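Local coordinates for protein PsaG (Dunaliella salina, PDB 6SL5) that probably helps bind light-harvesting antenna to the photosystem I core as a small membrane subunit, and carries chlorophyll a and beta-carotene, at residues 19-27 / 61-69. Residues are numbered along the deposited sequence; the frame is centred on the assembly and turned at random.
With CLA (chlorophyll a), chain B.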
ATOM      1  N   ARG H  19      31.257 -43.894  42.295  1.00  0.00           N
ATOM      2  CA  ARG H  19      31.169 -44.151  43.762  1.00  0.00           C
ATOM      3  C   ARG H  19      32.481 -43.823  44.488  1.00  0.00           C
ATOM      4  O   ARG H  19      32.425 -43.599  45.712  1.00  0.00           O
ATOM      5  CB  ARG H  19      30.724 -45.593  44.029  1.00  0.00           C
ATOM      6  CG  ARG H  19      30.500 -45.917  45.499  1.00  0.00           C
ATOM      7  CD  ARG H  19      31.790 -46.172  46.255  1.00  0.00           C
ATOM      8  NE  ARG H  19      31.551 -46.568  47.636  1.00  0.00           N
ATOM      9  CZ  ARG H  19      31.641 -45.752  48.679  1.00  0.00           C
ATOM     10  NH1 ARG H  19      31.973 -44.484  48.503  1.00  0.00           N
ATOM     11  NH2 ARG H  19      31.404 -46.206  49.897  1.00  0.00           N
ATOM     12  N   PHE H  20      33.616 -43.825  43.781  1.00  0.00           N
ATOM     13  CA  PHE H  20      34.890 -43.540  44.410  1.00  0.00           C
ATOM     14  C   PHE H  20      35.504 -42.198  44.056  1.00  0.00           C
ATOM     15  O   PHE H  20      36.188 -41.625  44.906  1.00  0.00           O
ATOM     16  CB  PHE H  20      35.906 -44.628  44.047  1.00  0.00           C
ATOM     17  CG  PHE H  20      35.734 -45.903  44.810  1.00  0.00           C
ATOM     18  CD1 PHE H  20      35.960 -47.118  44.191  1.00  0.00           C
ATOM     19  CD2 PHE H  20      35.387 -45.888  46.149  1.00  0.00           C
ATOM     20  CE1 PHE H  20      35.821 -48.299  44.882  1.00  0.00           C
ATOM     21  CE2 PHE H  20      35.251 -47.067  46.851  1.00  0.00           C
ATOM     22  CZ  PHE H  20      35.461 -48.270  46.212  1.00  0.00           C
ATOM     23  N   VAL H  21      35.320 -41.672  42.848  1.00  0.00           N
ATOM     24  CA  VAL H  21      35.978 -40.419  42.507  1.00  0.00           C
ATOM     25  C   VAL H  21      35.026 -39.315  42.055  1.00  0.00           C
ATOM     26  O   VAL H  21      35.411 -38.135  42.094  1.00  0.00           O
ATOM     27  CB  VAL H  21      37.076 -40.671  41.446  1.00  0.00           C
ATOM     28  CG1 VAL H  21      36.505 -40.752  40.053  1.00  0.00           C
ATOM     29  CG2 VAL H  21      38.206 -39.651  41.537  1.00  0.00           C
ATOM     30  N   PHE H  22      33.792 -39.611  41.650  1.00  0.00           N
ATOM     31  CA  PHE H  22      32.878 -38.562  41.211  1.00  0.00           C
ATOM     32  C   PHE H  22      31.693 -38.374  42.135  1.00  0.00           C
ATOM     33  O   PHE H  22      30.782 -37.610  41.811  1.00  0.00           O
ATOM     34  CB  PHE H  22      32.390 -38.841  39.794  1.00  0.00           C
ATOM     35  CG  PHE H  22      33.435 -38.616  38.766  1.00  0.00           C
ATOM     36  CD1 PHE H  22      34.025 -37.370  38.637  1.00  0.00           C
ATOM     37  CD2 PHE H  22      33.860 -39.647  37.951  1.00  0.00           C
ATOM     38  CE1 PHE H  22      35.003 -37.148  37.705  1.00  0.00           C
ATOM     39  CE2 PHE H  22      34.852 -39.436  37.024  1.00  0.00           C
ATOM     40  CZ  PHE H  22      35.410 -38.181  36.891  1.00  0.00           C
ATOM     41  N   LEU H  23      31.683 -39.040  43.266  1.00  0.00           N
ATOM     42  CA  LEU H  23      30.576 -38.885  44.194  1.00  0.00           C
ATOM     43  C   LEU H  23      30.646 -37.556  44.957  1.00  0.00           C
ATOM     44  O   LEU H  23      29.631 -36.841  44.940  1.00  0.00           O
ATOM     45  CB  LEU H  23      30.499 -40.104  45.127  1.00  0.00           C
ATOM     46  CG  LEU H  23      29.237 -40.493  45.896  1.00  0.00           C
ATOM     47  CD1 LEU H  23      29.372 -41.910  46.406  1.00  0.00           C
ATOM     48  CD2 LEU H  23      29.036 -39.588  47.069  1.00  0.00           C
ATOM     49  N   PRO H  24      31.746 -37.179  45.656  1.00  0.00           N
ATOM     50  CA  PRO H  24      31.706 -35.890  46.369  1.00  0.00           C
ATOM     51  C   PRO H  24      31.613 -34.706  45.442  1.00  0.00           C
ATOM     52  O   PRO H  24      31.040 -33.685  45.828  1.00  0.00           O
ATOM     53  CB  PRO H  24      33.014 -35.883  47.173  1.00  0.00           C
ATOM     54  CG  PRO H  24      33.908 -36.707  46.402  1.00  0.00           C
ATOM     55  CD  PRO H  24      33.059 -37.819  45.904  1.00  0.00           C
ATOM     56  N   TYR H  25      32.121 -34.834  44.216  1.00  0.00           N
ATOM     57  CA  TYR H  25      32.001 -33.752  43.256  1.00  0.00           C
ATOM     58  C   TYR H  25      30.553 -33.591  42.824  1.00  0.00           C
ATOM     59  O   TYR H  25      30.070 -32.464  42.680  1.00  0.00           O
ATOM     60  CB  TYR H  25      32.902 -34.007  42.057  1.00  0.00           C
ATOM     61  CG  TYR H  25      32.712 -32.998  40.965  1.00  0.00           C
ATOM     62  CD1 TYR H  25      32.886 -31.647  41.214  1.00  0.00           C
ATOM     63  CD2 TYR H  25      32.359 -33.389  39.686  1.00  0.00           C
ATOM     64  CE1 TYR H  25      32.717 -30.724  40.221  1.00  0.00           C
ATOM     65  CE2 TYR H  25      32.196 -32.463  38.687  1.00  0.00           C
ATOM     66  CZ  TYR H  25      32.360 -31.135  38.958  1.00  0.00           C
ATOM     67  OH  TYR H  25      32.182 -30.219  37.951  1.00  0.00           O
ATOM     68  N   GLN H  26      29.831 -34.705  42.654  1.00  0.00           N
ATOM     69  CA  GLN H  26      28.424 -34.625  42.270  1.00  0.00           C
ATOM     70  C   GLN H  26      27.584 -34.064  43.405  1.00  0.00           C
ATOM     71  O   GLN H  26      26.697 -33.234  43.175  1.00  0.00           O
ATOM     72  CB  GLN H  26      27.877 -35.994  41.880  1.00  0.00           C
ATOM     73  CG  GLN H  26      26.503 -35.892  41.249  1.00  0.00           C
ATOM     74  CD  GLN H  26      25.684 -37.138  41.426  1.00  0.00           C
ATOM     75  OE1 GLN H  26      26.180 -38.249  41.251  1.00  0.00           O
ATOM     76  NE2 GLN H  26      24.420 -36.965  41.785  1.00  0.00           N
ATOM     77  N   ARG H  27      27.855 -34.507  44.639  1.00  0.00           N
ATOM     78  CA  ARG H  27      27.102 -34.009  45.783  1.00  0.00           C
ATOM     79  C   ARG H  27      27.394 -32.539  46.037  1.00  0.00           C
ATOM     80  O   ARG H  27      26.482 -31.776  46.358  1.00  0.00           O
ATOM     81  CB  ARG H  27      27.400 -34.852  47.012  1.00  0.00           C
ATOM     82  CG  ARG H  27      26.997 -36.294  46.837  1.00  0.00           C
ATOM     83  CD  ARG H  27      25.528 -36.431  46.469  1.00  0.00           C
ATOM     84  NE  ARG H  27      25.140 -37.833  46.347  1.00  0.00           N
ATOM     85  CZ  ARG H  27      23.992 -38.248  45.822  1.00  0.00           C
ATOM     86  NH1 ARG H  27      23.117 -37.368  45.364  1.00  0.00           N
ATOM     87  NH2 ARG H  27      23.720 -39.545  45.752  1.00  0.00           N
ATOM     88  N   THR H  61      22.946 -45.242  53.879  1.00  0.00           N
ATOM     89  CA  THR H  61      22.921 -46.719  54.055  1.00  0.00           C
ATOM     90  C   THR H  61      24.355 -47.232  53.893  1.00  0.00           C
ATOM     91  O   THR H  61      24.737 -48.181  54.605  1.00  0.00           O
ATOM     92  CB  THR H  61      21.977 -47.365  53.035  1.00  0.00           C
ATOM     93  OG1 THR H  61      20.761 -46.618  53.026  1.00  0.00           O
ATOM     94  CG2 THR H  61      21.687 -48.818  53.344  1.00  0.00           C
ATOM     95  N   LYS H  62      25.119 -46.564  53.024  1.00  0.00           N
ATOM     96  CA  LYS H  62      26.542 -46.887  52.743  1.00  0.00           C
ATOM     97  C   LYS H  62      27.409 -45.926  53.565  1.00  0.00           C
ATOM     98  O   LYS H  62      27.014 -45.609  54.704  1.00  0.00           O
ATOM     99  CB  LYS H  62      26.810 -46.748  51.240  1.00  0.00           C
ATOM    100  CG  LYS H  62      27.916 -47.616  50.653  1.00  0.00           C
ATOM    101  CD  LYS H  62      28.186 -47.279  49.203  1.00  0.00           C
ATOM    102  CE  LYS H  62      28.208 -45.788  48.945  1.00  0.00           C
ATOM    103  NZ  LYS H  62      27.991 -45.474  47.514  1.00  0.00           N
ATOM    104  N   SER H  63      28.560 -45.510  53.030  1.00  0.00           N
ATOM    105  CA  SER H  63      29.457 -44.576  53.758  1.00  0.00           C
ATOM    106  C   SER H  63      29.932 -43.464  52.815  1.00  0.00           C
ATOM    107  O   SER H  63      29.874 -43.667  51.585  1.00  0.00           O
ATOM    108  CB  SER H  63      30.614 -45.312  54.384  1.00  0.00           C
ATOM    109  OG  SER H  63      30.148 -46.375  55.201  1.00  0.00           O
ATOM    110  N   LYS H  64      30.329 -42.319  53.381  1.00  0.00           N
ATOM    111  CA  LYS H  64      30.831 -41.163  52.589  1.00  0.00           C
ATOM    112  C   LYS H  64      29.807 -40.765  51.517  1.00  0.00           C
ATOM    113  O   LYS H  64      30.229 -40.612  50.350  1.00  0.00           O
ATOM    114  CB  LYS H  64      32.198 -41.476  51.972  1.00  0.00           C
ATOM    115  CG  LYS H  64      32.945 -40.271  51.413  1.00  0.00           C
ATOM    116  CD  LYS H  64      33.997 -40.642  50.393  1.00  0.00           C
ATOM    117  CE  LYS H  64      33.405 -41.172  49.104  1.00  0.00           C
ATOM    118  NZ  LYS H  64      34.432 -41.317  48.045  1.00  0.00           N
ATOM    119  N   ASP H  65      28.528 -40.665  51.909  1.00  0.00           N
ATOM    120  CA  ASP H  65      27.371 -40.269  51.051  1.00  0.00           C
ATOM    121  C   ASP H  65      26.999 -41.397  50.078  1.00  0.00           C
ATOM    122  O   ASP H  65      27.658 -41.530  49.028  1.00  0.00           O
ATOM    123  CB  ASP H  65      27.533 -38.877  50.427  1.00  0.00           C
ATOM    124  CG  ASP H  65      26.272 -38.361  49.752  1.00  0.00           C
ATOM    125  OD1 ASP H  65      25.810 -37.268  50.134  1.00  0.00           O
ATOM    126  OD2 ASP H  65      25.769 -39.053  48.845  1.00  0.00           O
ATOM    127  N   PRO H  66      25.953 -42.198  50.378  1.00  0.00           N
ATOM    128  CA  PRO H  66      25.529 -43.314  49.527  1.00  0.00           C
ATOM    129  C   PRO H  66      24.600 -42.882  48.384  1.00  0.00           C
ATOM    130  O   PRO H  66      24.398 -41.693  48.209  1.00  0.00           O
ATOM    131  CB  PRO H  66      24.701 -44.200  50.473  1.00  0.00           C
ATOM    132  CG  PRO H  66      24.822 -43.553  51.839  1.00  0.00           C
ATOM    133  CD  PRO H  66      25.122 -42.095  51.571  1.00  0.00           C
ATOM    134  N   SER H  67      24.055 -43.859  47.651  1.00  0.00           N
ATOM    135  CA  SER H  67      23.133 -43.575  46.556  1.00  0.00           C
ATOM    136  C   SER H  67      22.199 -44.759  46.358  1.00  0.00           C
ATOM    137  O   SER H  67      22.646 -45.852  46.001  1.00  0.00           O
ATOM    138  CB  SER H  67      23.888 -43.252  45.268  1.00  0.00           C
ATOM    139  OG  SER H  67      24.951 -44.161  45.044  1.00  0.00           O
ATOM    140  N   GLY H  68      20.910 -44.533  46.586  1.00  0.00           N
ATOM    141  CA  GLY H  68      19.904 -45.564  46.421  1.00  0.00           C
ATOM    142  C   GLY H  68      19.594 -45.720  44.955  1.00  0.00           C
ATOM    143  O   GLY H  68      19.769 -46.799  44.389  1.00  0.00           O
ATOM    144  N   PHE H  69      19.136 -44.634  44.329  1.00  0.00           N
ATOM    145  CA  PHE H  69      18.837 -44.622  42.906  1.00  0.00           C
ATOM    146  C   PHE H  69      20.032 -44.205  42.081  1.00  0.00           C
ATOM    147  O   PHE H  69      19.992 -44.352  40.865  1.00  0.00           O
ATOM    148  CB  PHE H  69      17.673 -43.688  42.574  1.00  0.00           C
ATOM    149  CG  PHE H  69      16.339 -44.207  43.006  1.00  0.00           C
ATOM    150  CD1 PHE H  69      15.683 -45.189  42.276  1.00  0.00           C
ATOM    151  CD2 PHE H  69      15.731 -43.703  44.142  1.00  0.00           C
ATOM    152  CE1 PHE H  69      14.446 -45.662  42.684  1.00  0.00           C
ATOM    153  CE2 PHE H  69      14.498 -44.168  44.554  1.00  0.00           C
ATOM    154  CZ  PHE H  69      13.855 -45.147  43.825  1.00  0.00           C
TER
HETATM  155 MG   CLA B1602      29.447 -50.460  49.712  1.00  0.00          MG
HETATM  156  CHA CLA B1602      26.399 -50.675  51.350  1.00  0.00           C
HETATM  157  CHB CLA B1602      27.847 -50.127  46.689  1.00  0.00           C
HETATM  158  CHC CLA B1602      32.411 -50.230  48.307  1.00  0.00           C
HETATM  159  CHD CLA B1602      31.056 -50.839  52.869  1.00  0.00           C
HETATM  160  NA  CLA B1602      27.333 -50.405  49.069  1.00  0.00           N
HETATM  161  C1A CLA B1602      26.264 -50.501  49.859  1.00  0.00           C
HETATM  162  C2A CLA B1602      24.976 -50.418  49.089  1.00  0.00           C
HETATM  163  C3A CLA B1602      25.462 -50.245  47.638  1.00  0.00           C
HETATM  164  C4A CLA B1602      26.960 -50.257  47.776  1.00  0.00           C
HETATM  165  CMA CLA B1602      24.790 -51.018  46.509  1.00  0.00           C
HETATM  166  CAA CLA B1602      24.191 -49.186  49.515  1.00  0.00           C
HETATM  167  CBA CLA B1602      22.813 -49.567  50.038  1.00  0.00           C
HETATM  168  CGA CLA B1602      21.795 -48.596  49.490  1.00  0.00           C
HETATM  169  O1A CLA B1602      21.847 -47.422  49.817  1.00  0.00           O
HETATM  170  O2A CLA B1602      20.868 -49.049  48.668  1.00  0.00           O
HETATM  171  NB  CLA B1602      30.040 -50.209  47.785  1.00  0.00           N
HETATM  172  C1B CLA B1602      29.259 -50.110  46.671  1.00  0.00           C
HETATM  173  C2B CLA B1602      30.100 -49.968  45.505  1.00  0.00           C
HETATM  174  C3B CLA B1602      31.383 -50.001  45.977  1.00  0.00           C
HETATM  175  C4B CLA B1602      31.329 -50.155  47.427  1.00  0.00           C
HETATM  176  CMB CLA B1602      29.659 -49.825  44.072  1.00  0.00           C
HETATM  177  CAB CLA B1602      32.632 -49.902  45.190  1.00  0.00           C
HETATM  178  CBB CLA B1602      32.582 -49.984  43.683  1.00  0.00           C
HETATM  179  NC  CLA B1602      31.407 -50.505  50.478  1.00  0.00           N
HETATM  180  C1C CLA B1602      32.486 -50.410  49.710  1.00  0.00           C
HETATM  181  C2C CLA B1602      33.751 -50.511  50.479  1.00  0.00           C
HETATM  182  C3C CLA B1602      33.345 -50.671  51.774  1.00  0.00           C
HETATM  183  C4C CLA B1602      31.885 -50.670  51.762  1.00  0.00           C
HETATM  184  CMC CLA B1602      35.156 -50.444  49.940  1.00  0.00           C
HETATM  185  CAC CLA B1602      34.235 -50.831  52.982  1.00  0.00           C
HETATM  186  CBC CLA B1602      34.831 -52.221  52.986  1.00  0.00           C
HETATM  187  ND  CLA B1602      28.974 -50.695  51.627  1.00  0.00           N
HETATM  188  C1D CLA B1602      29.643 -50.833  52.809  1.00  0.00           C
HETATM  189  C2D CLA B1602      28.739 -50.982  53.944  1.00  0.00           C
HETATM  190  C3D CLA B1602      27.481 -50.917  53.356  1.00  0.00           C
HETATM  191  C4D CLA B1602      27.634 -50.746  51.983  1.00  0.00           C
HETATM  192  CMD CLA B1602      28.932 -51.164  55.427  1.00  0.00           C
HETATM  193  CAD CLA B1602      26.069 -50.964  53.673  1.00  0.00           C
HETATM  194  OBD CLA B1602      25.599 -51.351  54.730  1.00  0.00           O
HETATM  195  CBD CLA B1602      25.308 -50.798  52.389  1.00  0.00           C
HETATM  196  CGD CLA B1602      24.494 -52.029  52.121  1.00  0.00           C
HETATM  197  O1D CLA B1602      24.831 -53.112  52.572  1.00  0.00           O
HETATM  198  O2D CLA B1602      23.394 -51.951  51.378  1.00  0.00           O
HETATM  199  CED CLA B1602      22.181 -52.364  52.004  1.00  0.00           C
HETATM  200  C1  CLA B1602      21.213 -50.081  47.695  1.00  0.00           C
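R19 and K62 meet beside a chlorophyll a, where the short break in PsaG between helix 3-20 and helix 23-29 packs against the irregular loop ahead of helix 70-73. K62 runs its aliphatic chain over the chlorin, CD 3.2 Å from CLA NA, then bends at chi3 (43°) so that CE lies over one face of the R19 guanidinium, 3.4 Å from CZ. R19 arrives from the opposite direction, its NE 3.6 Å from CLA C4B, while F20 brings the CZ corner of its ring to CAB of the same pigment and T61 lies by O1A through its CB. With CG anti to the backbone N (chi1 -175°) and a bend at chi2, R19 reaches the loop and gives a weak hydrogen bond from NH2 to S63 O. K64 CE comes to the guanidinium edge, in its plane. Two lysine amines lie near R19, K62 NZ 3.7 Å from NE and K64 NZ by NH1, like charges that probably oppose it. A leucine in place of R19 would probably leave S63 O without this donor and K62 CE without the flat group it covers.

L23 sets both methyls against the D65 backbone carbonyl, and CD2 also touches D65 CB. One helical turn on, R27 crosses D65 obliquely, guanidinium and carboxylate planes 34° apart, in a salt bridge from NE to D65 OD2 at 2.9 Å, whose hydrogen bond is bent and weak. The loop's last grip on R27 is another weak bond, from NH2 to P66 O at 3.3 Å, with S67 CB at the guanidinium edge.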